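Local coordinates for serine-threonine phosphatase 2C (Toxoplasma gondii, PDB 2I44), which probably removes phosphate groups from serine and threonine residues of proteins as a metal-dependent phosphatase of the PP2C family, and binds calcium ions, at residues A[254-268]-A[309-321]. Residues are numbered along the deposited sequence; the frame is centred on the assembly and turned at random.
Sequences VTPQHRVMILATDGL and SADNITAMTVFFK. With CA (calcium ion), chain D.
Asp266 and Asp311 meet over a calcium ion at one end of two antiparallel strands, 258-264 and 313-320, adjacent inner strands of a six-stranded antiparallel sheet, one of the two sheets of the PP2C beta-sandwich. Each carboxylate gives one oxygen: Asp266 OD1 and Asp311 OD2 both lie 2.3 Å from the metal and 3.1 Å from each other, with their planes turned 69° apart. Asp311 reaches the ion because its CG extends opposite the backbone N (chi1 179°), while Asp60 and three waters complete the coordination. Just behind, Gly267 CA makes a CA-H...O contact of 3.2 Å with Asn312 O, the glycine letting the backbones come so close.

The middle of the pair is tight and regular. Met261 with Val318 and Leu263 with Met316 are hydrogen-bonded pairs, each closed by two backbone bonds; Met261 N to Val318 O spans 2.8 Å. Both methionines are selenomethionines. On the other face, Val260 CG2 sits over one face of the Phe319 ring, 3.9 Å from its centroid, and helix 274-286 covers this side through Met282.

At the far end from the metal, where strand 258-264 begins and 313-320 finishes, the pairing slackens. Arg259 and Val260 form a classic bulge against Gly163 of the neighbouring strand 159-166, and Phe320 N reaches Arg259 O from above the carbonyl plane at 3.3 Å, while a water bridges Arg259 O and Phe320 O. Val254 CG1 covers one face of the Phe320 ring, and Met261 CB approaches its CZ at 3.9 Å. Shared calcium ligation probably offsets the mutual repulsion of the two carboxylates, tying the ends of both strands to the metal centre.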
ATOM      1  N   VAL A 254     -11.865 -13.425   5.538  1.00 24.17           N
ATOM      2  CA  VAL A 254     -11.651 -14.125   4.286  1.00 23.77           C
ATOM      3  C   VAL A 254     -12.672 -15.261   4.260  1.00 25.45           C
ATOM      4  O   VAL A 254     -12.576 -16.205   5.042  1.00 25.80           O
ATOM      5  CB  VAL A 254     -10.241 -14.723   4.207  1.00 23.92           C
ATOM      6  CG1 VAL A 254     -10.046 -15.415   2.867  1.00 22.66           C
ATOM      7  CG2 VAL A 254      -9.196 -13.629   4.410  1.00 23.04           C
ATOM      8  N   THR A 255     -13.661 -15.163   3.379  1.00 25.61           N
ATOM      9  CA  THR A 255     -14.682 -16.200   3.285  1.00 24.66           C
ATOM     10  C   THR A 255     -14.358 -17.173   2.156  1.00 24.88           C
ATOM     11  O   THR A 255     -13.470 -16.923   1.341  1.00 22.66           O
ATOM     12  CB  THR A 255     -16.062 -15.593   3.001  1.00 24.59           C
ATOM     13  OG1 THR A 255     -16.117 -15.162   1.635  1.00 23.81           O
ATOM     14  CG2 THR A 255     -16.319 -14.407   3.926  1.00 24.88           C
ATOM     15  N   PRO A 256     -15.081 -18.301   2.091  1.00 24.01           N
ATOM     16  CA  PRO A 256     -14.840 -19.289   1.037  1.00 26.56           C
ATOM     17  C   PRO A 256     -14.954 -18.689  -0.365  1.00 25.60           C
ATOM     18  O   PRO A 256     -14.327 -19.172  -1.306  1.00 26.74           O
ATOM     19  CB  PRO A 256     -15.916 -20.340   1.299  1.00 26.64           C
ATOM     20  CG  PRO A 256     -16.044 -20.301   2.796  1.00 27.28           C
ATOM     21  CD  PRO A 256     -16.057 -18.809   3.073  1.00 26.34           C
ATOM     22  N   GLN A 257     -15.754 -17.633  -0.494  1.00 26.43           N
ATOM     23  CA  GLN A 257     -15.962 -16.973  -1.781  1.00 27.02           C
ATOM     24  C   GLN A 257     -14.852 -16.005  -2.175  1.00 26.45           C
ATOM     25  O   GLN A 257     -14.749 -15.618  -3.343  1.00 25.56           O
ATOM     26  CB  GLN A 257     -17.302 -16.228  -1.789  1.00 28.16           C
ATOM     27  CG  GLN A 257     -18.527 -17.131  -1.708  1.00 31.79           C
ATOM     28  CD  GLN A 257     -18.631 -17.869  -0.385  1.00 32.05           C
ATOM     29  OE1 GLN A 257     -18.663 -17.257   0.686  1.00 33.37           O
ATOM     30  NE2 GLN A 257     -18.690 -19.190  -0.454  1.00 31.38           N
ATOM     31  N   HIS A 258     -14.030 -15.594  -1.212  1.00 26.55           N
ATOM     32  CA  HIS A 258     -12.935 -14.683  -1.528  1.00 26.42           C
ATOM     33  C   HIS A 258     -11.939 -15.390  -2.444  1.00 26.48           C
ATOM     34  O   HIS A 258     -11.350 -16.413  -2.081  1.00 27.16           O
ATOM     35  CB  HIS A 258     -12.279 -14.189  -0.236  1.00 27.01           C
ATOM     36  CG  HIS A 258     -13.066 -13.116   0.450  1.00 27.19           C
ATOM     37  ND1 HIS A 258     -12.718 -11.782   0.390  1.00 29.37           N
ATOM     38  CD2 HIS A 258     -14.236 -13.166   1.126  1.00 27.31           C
ATOM     39  CE1 HIS A 258     -13.642 -11.058   0.996  1.00 26.41           C
ATOM     40  NE2 HIS A 258     -14.575 -11.874   1.450  1.00 29.88           N
ATOM     41  N   ARG A 259     -11.762 -14.839  -3.641  1.00 24.86           N
ATOM     42  CA  ARG A 259     -10.896 -15.443  -4.645  1.00 23.30           C
ATOM     43  C   ARG A 259      -9.535 -14.800  -4.856  1.00 23.21           C
ATOM     44  O   ARG A 259      -8.528 -15.496  -4.983  1.00 20.47           O
ATOM     45  CB  ARG A 259     -11.625 -15.471  -5.989  1.00 25.63           C
ATOM     46  CG  ARG A 259     -12.882 -16.312  -6.002  1.00 29.00           C
ATOM     47  CD  ARG A 259     -12.572 -17.773  -6.282  1.00 30.05           C
ATOM     48  NE  ARG A 259     -13.768 -18.602  -6.150  1.00 34.02           N
ATOM     49  CZ  ARG A 259     -14.322 -18.947  -4.990  1.00 35.42           C
ATOM     50  NH1 ARG A 259     -13.783 -18.541  -3.843  1.00 35.40           N
ATOM     51  NH2 ARG A 259     -15.424 -19.691  -4.974  1.00 33.69           N
ATOM     52  N   VAL A 260      -9.491 -13.477  -4.907  1.00 20.26           N
ATOM     53  CA  VAL A 260      -8.218 -12.832  -5.158  1.00 20.49           C
ATOM     54  C   VAL A 260      -8.112 -11.409  -4.623  1.00 20.57           C
ATOM     55  O   VAL A 260      -9.084 -10.659  -4.595  1.00 19.28           O
ATOM     56  CB  VAL A 260      -7.928 -12.837  -6.677  1.00 20.83           C
ATOM     57  CG1 VAL A 260      -9.074 -12.157  -7.422  1.00 21.24           C
ATOM     58  CG2 VAL A 260      -6.603 -12.156  -6.972  1.00 20.94           C
HETATM   59  N   MSE A 261      -6.915 -11.062  -4.172  1.00 20.53           N
HETATM   60  CA  MSE A 261      -6.635  -9.733  -3.659  1.00 20.23           C
HETATM   61  C   MSE A 261      -5.497  -9.208  -4.520  1.00 20.03           C
HETATM   62  O   MSE A 261      -4.562  -9.949  -4.839  1.00 20.96           O
HETATM   63  CB  MSE A 261      -6.220  -9.810  -2.185  1.00 21.71           C
HETATM   64  CG  MSE A 261      -5.850  -8.473  -1.556  1.00 24.54           C
HETATM   65 SE   MSE A 261      -5.487  -8.634   0.352  1.00 37.87          SE
HETATM   66  CE  MSE A 261      -7.074  -7.766   1.018  1.00 26.50           C
ATOM     67  N   ILE A 262      -5.585  -7.943  -4.916  1.00 18.59           N
ATOM     68  CA  ILE A 262      -4.558  -7.344  -5.756  1.00 17.48           C
ATOM     69  C   ILE A 262      -4.051  -6.045  -5.150  1.00 17.97           C
ATOM     70  O   ILE A 262      -4.811  -5.088  -4.983  1.00 17.56           O
ATOM     71  CB  ILE A 262      -5.100  -7.033  -7.177  1.00 17.93           C
ATOM     72  CG1 ILE A 262      -5.592  -8.317  -7.847  1.00 17.99           C
ATOM     73  CG2 ILE A 262      -4.010  -6.372  -8.020  1.00 15.66           C
ATOM     74  CD1 ILE A 262      -6.224  -8.092  -9.210  1.00 17.89           C
ATOM     75  N   LEU A 263      -2.770  -6.020  -4.805  1.00 16.56           N
ATOM     76  CA  LEU A 263      -2.169  -4.811  -4.265  1.00 16.30           C
ATOM     77  C   LEU A 263      -1.385  -4.217  -5.428  1.00 15.37           C
ATOM     78  O   LEU A 263      -0.594  -4.917  -6.065  1.00 18.41           O
ATOM     79  CB  LEU A 263      -1.230  -5.127  -3.093  1.00 15.17           C
ATOM     80  CG  LEU A 263      -1.842  -5.759  -1.833  1.00 18.91           C
ATOM     81  CD1 LEU A 263      -1.965  -7.263  -2.014  1.00 16.89           C
ATOM     82  CD2 LEU A 263      -0.967  -5.451  -0.617  1.00 16.88           C
ATOM     83  N   ALA A 264      -1.606  -2.940  -5.718  1.00 13.31           N
ATOM     84  CA  ALA A 264      -0.911  -2.305  -6.828  1.00 14.44           C
ATOM     85  C   ALA A 264      -0.808  -0.785  -6.709  1.00 12.47           C
ATOM     86  O   ALA A 264      -1.572  -0.144  -5.985  1.00 11.95           O
ATOM     87  CB  ALA A 264      -1.606  -2.680  -8.137  1.00 10.92           C
ATOM     88  N   THR A 265       0.150  -0.212  -7.425  1.00 14.28           N
ATOM     89  CA  THR A 265       0.340   1.235  -7.427  1.00 14.28           C
ATOM     90  C   THR A 265      -0.595   1.863  -8.457  1.00 15.64           C
ATOM     91  O   THR A 265      -1.225   1.147  -9.254  1.00 14.92           O
ATOM     92  CB  THR A 265       1.795   1.604  -7.772  1.00 13.62           C
ATOM     93  OG1 THR A 265       2.149   1.037  -9.036  1.00 18.43           O
ATOM     94  CG2 THR A 265       2.734   1.073  -6.713  1.00 11.70           C
ATOM     95  N   ASP A 266      -0.681   3.194  -8.449  1.00 16.34           N
ATOM     96  CA  ASP A 266      -1.548   3.892  -9.387  1.00 14.93           C
ATOM     97  C   ASP A 266      -1.070   3.686 -10.810  1.00 15.21           C
ATOM     98  O   ASP A 266      -1.778   3.992 -11.766  1.00 13.36           O
ATOM     99  CB  ASP A 266      -1.647   5.393  -9.052  1.00 18.05           C
ATOM    100  CG  ASP A 266      -0.312   6.129  -9.154  1.00 18.91           C
ATOM    101  OD1 ASP A 266       0.715   5.513  -9.505  1.00 19.18           O
ATOM    102  OD2 ASP A 266      -0.299   7.343  -8.873  1.00 23.34           O
ATOM    103  N   GLY A 267       0.140   3.152 -10.944  1.00 16.65           N
ATOM    104  CA  GLY A 267       0.682   2.871 -12.265  1.00 13.10           C
ATOM    105  C   GLY A 267      -0.237   1.876 -12.957  1.00 14.89           C
ATOM    106  O   GLY A 267      -0.276   1.785 -14.193  1.00 13.74           O
ATOM    107  N   LEU A 268      -0.975   1.116 -12.150  1.00 14.01           N
ATOM    108  CA  LEU A 268      -1.937   0.148 -12.667  1.00 14.24           C
ATOM    109  C   LEU A 268      -3.360   0.712 -12.649  1.00 14.55           C
ATOM    110  O   LEU A 268      -4.088   0.627 -13.639  1.00 15.23           O
ATOM    111  CB  LEU A 268      -1.924  -1.141 -11.837  1.00 14.94           C
ATOM    112  CG  LEU A 268      -3.124  -2.055 -12.142  1.00 18.57           C
ATOM    113  CD1 LEU A 268      -3.003  -2.606 -13.568  1.00 15.58           C
ATOM    114  CD2 LEU A 268      -3.194  -3.199 -11.145  1.00 20.05           C
ATOM    115  N   SER A 309       3.132   7.687 -22.095  1.00 26.75           N
ATOM    116  CA  SER A 309       4.337   7.221 -21.422  1.00 25.33           C
ATOM    117  C   SER A 309       3.807   6.602 -20.128  1.00 24.46           C
ATOM    118  O   SER A 309       3.075   7.254 -19.379  1.00 22.76           O
ATOM    119  CB  SER A 309       5.260   8.398 -21.101  1.00 25.06           C
ATOM    120  OG  SER A 309       6.472   7.957 -20.509  1.00 26.26           O
ATOM    121  N   ALA A 310       4.158   5.342 -19.881  1.00 23.86           N
ATOM    122  CA  ALA A 310       3.690   4.624 -18.694  1.00 21.47           C
ATOM    123  C   ALA A 310       4.439   4.954 -17.401  1.00 20.57           C
ATOM    124  O   ALA A 310       5.644   5.205 -17.400  1.00 19.94           O
ATOM    125  CB  ALA A 310       3.744   3.113 -18.953  1.00 20.67           C
ATOM    126  N   ASP A 311       3.703   4.952 -16.296  1.00 19.22           N
ATOM    127  CA  ASP A 311       4.281   5.219 -14.985  1.00 18.60           C
ATOM    128  C   ASP A 311       4.918   3.925 -14.475  1.00 18.39           C
ATOM    129  O   ASP A 311       4.786   2.887 -15.120  1.00 18.54           O
ATOM    130  CB  ASP A 311       3.166   5.664 -14.034  1.00 15.58           C
ATOM    131  CG  ASP A 311       3.668   5.944 -12.632  1.00 16.45           C
ATOM    132  OD1 ASP A 311       4.866   6.272 -12.478  1.00 15.02           O
ATOM    133  OD2 ASP A 311       2.862   5.848 -11.683  1.00 17.04           O
ATOM    134  N   ASN A 312       5.620   3.969 -13.342  1.00 18.61           N
ATOM    135  CA  ASN A 312       6.166   2.724 -12.801  1.00 17.59           C
ATOM    136  C   ASN A 312       4.889   1.921 -12.528  1.00 17.09           C
ATOM    137  O   ASN A 312       3.867   2.501 -12.138  1.00 17.95           O
ATOM    138  CB  ASN A 312       6.883   2.926 -11.454  1.00 14.35           C
ATOM    139  CG  ASN A 312       8.195   3.680 -11.571  1.00 14.44           C
ATOM    140  OD1 ASN A 312       8.854   3.673 -12.611  1.00 16.62           O
ATOM    141  ND2 ASN A 312       8.595   4.311 -10.477  1.00 10.25           N
ATOM    142  N   ILE A 313       4.937   0.608 -12.729  1.00 16.80           N
ATOM    143  CA  ILE A 313       3.775  -0.240 -12.495  1.00 17.42           C
ATOM    144  C   ILE A 313       4.192  -1.451 -11.683  1.00 17.64           C
ATOM    145  O   ILE A 313       5.146  -2.142 -12.027  1.00 17.71           O
ATOM    146  CB  ILE A 313       3.148  -0.748 -13.815  1.00 19.85           C
ATOM    147  CG1 ILE A 313       2.951   0.411 -14.793  1.00 23.32           C
ATOM    148  CG2 ILE A 313       1.800  -1.408 -13.524  1.00 18.64           C
ATOM    149  CD1 ILE A 313       2.464  -0.022 -16.167  1.00 24.22           C
ATOM    150  N   THR A 314       3.468  -1.700 -10.600  1.00 15.47           N
ATOM    151  CA  THR A 314       3.741  -2.834  -9.735  1.00 15.42           C
ATOM    152  C   THR A 314       2.433  -3.492  -9.342  1.00 16.16           C
ATOM    153  O   THR A 314       1.479  -2.816  -8.936  1.00 14.86           O
ATOM    154  CB  THR A 314       4.492  -2.397  -8.463  1.00 16.71           C
ATOM    155  OG1 THR A 314       5.799  -1.937  -8.824  1.00 18.97           O
ATOM    156  CG2 THR A 314       4.624  -3.552  -7.477  1.00 19.15           C
ATOM    157  N   ALA A 315       2.391  -4.812  -9.467  1.00 15.70           N
ATOM    158  CA  ALA A 315       1.203  -5.567  -9.114  1.00 16.15           C
ATOM    159  C   ALA A 315       1.587  -6.810  -8.313  1.00 16.21           C
ATOM    160  O   ALA A 315       2.548  -7.502  -8.637  1.00 15.86           O
ATOM    161  CB  ALA A 315       0.440  -5.965 -10.373  1.00 14.21           C
HETATM  162  N   MSE A 316       0.842  -7.061  -7.246  1.00 17.01           N
HETATM  163  CA  MSE A 316       1.066  -8.214  -6.391  1.00 19.63           C
HETATM  164  C   MSE A 316      -0.295  -8.894  -6.322  1.00 19.02           C
HETATM  165  O   MSE A 316      -1.263  -8.295  -5.859  1.00 19.12           O
HETATM  166  CB  MSE A 316       1.510  -7.764  -4.988  1.00 20.94           C
HETATM  167  CG  MSE A 316       1.820  -8.902  -4.011  1.00 25.03           C
HETATM  168 SE   MSE A 316       2.322  -8.276  -2.223  1.00 36.08          SE
HETATM  169  CE  MSE A 316       4.179  -7.883  -2.569  1.00 25.35           C
ATOM    170  N   THR A 317      -0.372 -10.128  -6.811  1.00 19.20           N
ATOM    171  CA  THR A 317      -1.620 -10.879  -6.808  1.00 19.37           C
ATOM    172  C   THR A 317      -1.617 -11.987  -5.759  1.00 19.88           C
ATOM    173  O   THR A 317      -0.652 -12.735  -5.637  1.00 19.44           O
ATOM    174  CB  THR A 317      -1.894 -11.505  -8.199  1.00 21.51           C
ATOM    175  OG1 THR A 317      -0.726 -12.197  -8.661  1.00 19.35           O
ATOM    176  CG2 THR A 317      -2.265 -10.424  -9.205  1.00 20.66           C
ATOM    177  N   VAL A 318      -2.706 -12.083  -5.004  1.00 19.44           N
ATOM    178  CA  VAL A 318      -2.830 -13.092  -3.962  1.00 21.11           C
ATOM    179  C   VAL A 318      -4.136 -13.863  -4.149  1.00 22.35           C
ATOM    180  O   VAL A 318      -5.218 -13.287  -4.095  1.00 21.71           O
ATOM    181  CB  VAL A 318      -2.827 -12.440  -2.557  1.00 20.97           C
ATOM    182  CG1 VAL A 318      -2.909 -13.513  -1.481  1.00 21.61           C
ATOM    183  CG2 VAL A 318      -1.572 -11.588  -2.378  1.00 20.08           C
ATOM    184  N   PHE A 319      -4.030 -15.167  -4.378  1.00 23.47           N
ATOM    185  CA  PHE A 319      -5.216 -15.997  -4.566  1.00 24.09           C
ATOM    186  C   PHE A 319      -5.413 -16.862  -3.330  1.00 25.64           C
ATOM    187  O   PHE A 319      -4.569 -17.694  -3.001  1.00 25.76           O
ATOM    188  CB  PHE A 319      -5.058 -16.882  -5.809  1.00 24.06           C
ATOM    189  CG  PHE A 319      -5.012 -16.113  -7.103  1.00 23.91           C
ATOM    190  CD1 PHE A 319      -6.177 -15.862  -7.824  1.00 23.83           C
ATOM    191  CD2 PHE A 319      -3.804 -15.620  -7.589  1.00 23.80           C
ATOM    192  CE1 PHE A 319      -6.142 -15.132  -9.007  1.00 25.90           C
ATOM    193  CE2 PHE A 319      -3.756 -14.886  -8.776  1.00 26.16           C
ATOM    194  CZ  PHE A 319      -4.925 -14.642  -9.486  1.00 26.50           C
ATOM    195  N   PHE A 320      -6.529 -16.649  -2.644  1.00 25.04           N
ATOM    196  CA  PHE A 320      -6.841 -17.391  -1.438  1.00 27.28           C
ATOM    197  C   PHE A 320      -7.150 -18.854  -1.748  1.00 29.55           C
ATOM    198  O   PHE A 320      -7.496 -19.203  -2.875  1.00 29.53           O
ATOM    199  CB  PHE A 320      -8.034 -16.740  -0.740  1.00 25.69           C
ATOM    200  CG  PHE A 320      -7.806 -15.298  -0.375  1.00 26.21           C
ATOM    201  CD1 PHE A 320      -6.873 -14.952   0.602  1.00 24.36           C
ATOM    202  CD2 PHE A 320      -8.509 -14.286  -1.023  1.00 25.49           C
ATOM    203  CE1 PHE A 320      -6.643 -13.615   0.930  1.00 25.78           C
ATOM    204  CE2 PHE A 320      -8.285 -12.943  -0.702  1.00 25.45           C
ATOM    205  CZ  PHE A 320      -7.348 -12.608   0.278  1.00 25.16           C
ATOM    206  N   LYS A 321      -7.011 -19.706  -0.741  1.00 32.90           N
ATOM    207  CA  LYS A 321      -7.290 -21.127  -0.903  1.00 33.93           C
ATOM    208  C   LYS A 321      -8.048 -21.639   0.312  1.00 35.92           C
ATOM    209  O   LYS A 321      -8.111 -20.893   1.313  1.00 38.01           O
ATOM    210  CB  LYS A 321      -5.986 -21.910  -1.070  1.00 33.46           C
ATOM    211  CG  LYS A 321      -5.321 -21.697  -2.419  1.00 34.92           C
ATOM    212  CD  LYS A 321      -4.094 -22.578  -2.620  1.00 33.07           C
ATOM    213  CE  LYS A 321      -2.918 -22.122  -1.775  1.00 32.69           C
ATOM    214  NZ  LYS A 321      -1.683 -22.882  -2.143  1.00 33.69           N
TER
HETATM  215 CA    CA D 401       2.975   6.032  -9.387  1.00 26.90          CA
HETATM  216  O   HOH W   1      -8.305 -18.191  -5.267  1.00 28.47           O
HETATM  217  O   HOH W   2       2.223   7.709  -8.789  1.00 28.30           O
HETATM  218  O   HOH W   3       0.847   3.576 -16.148  1.00 27.70           O
HETATM  219  O   HOH W   4       4.924   6.750  -9.686  1.00 18.46           O
HETATM  220  O   HOH W   5       3.579   3.798  -9.573  1.00 15.94           O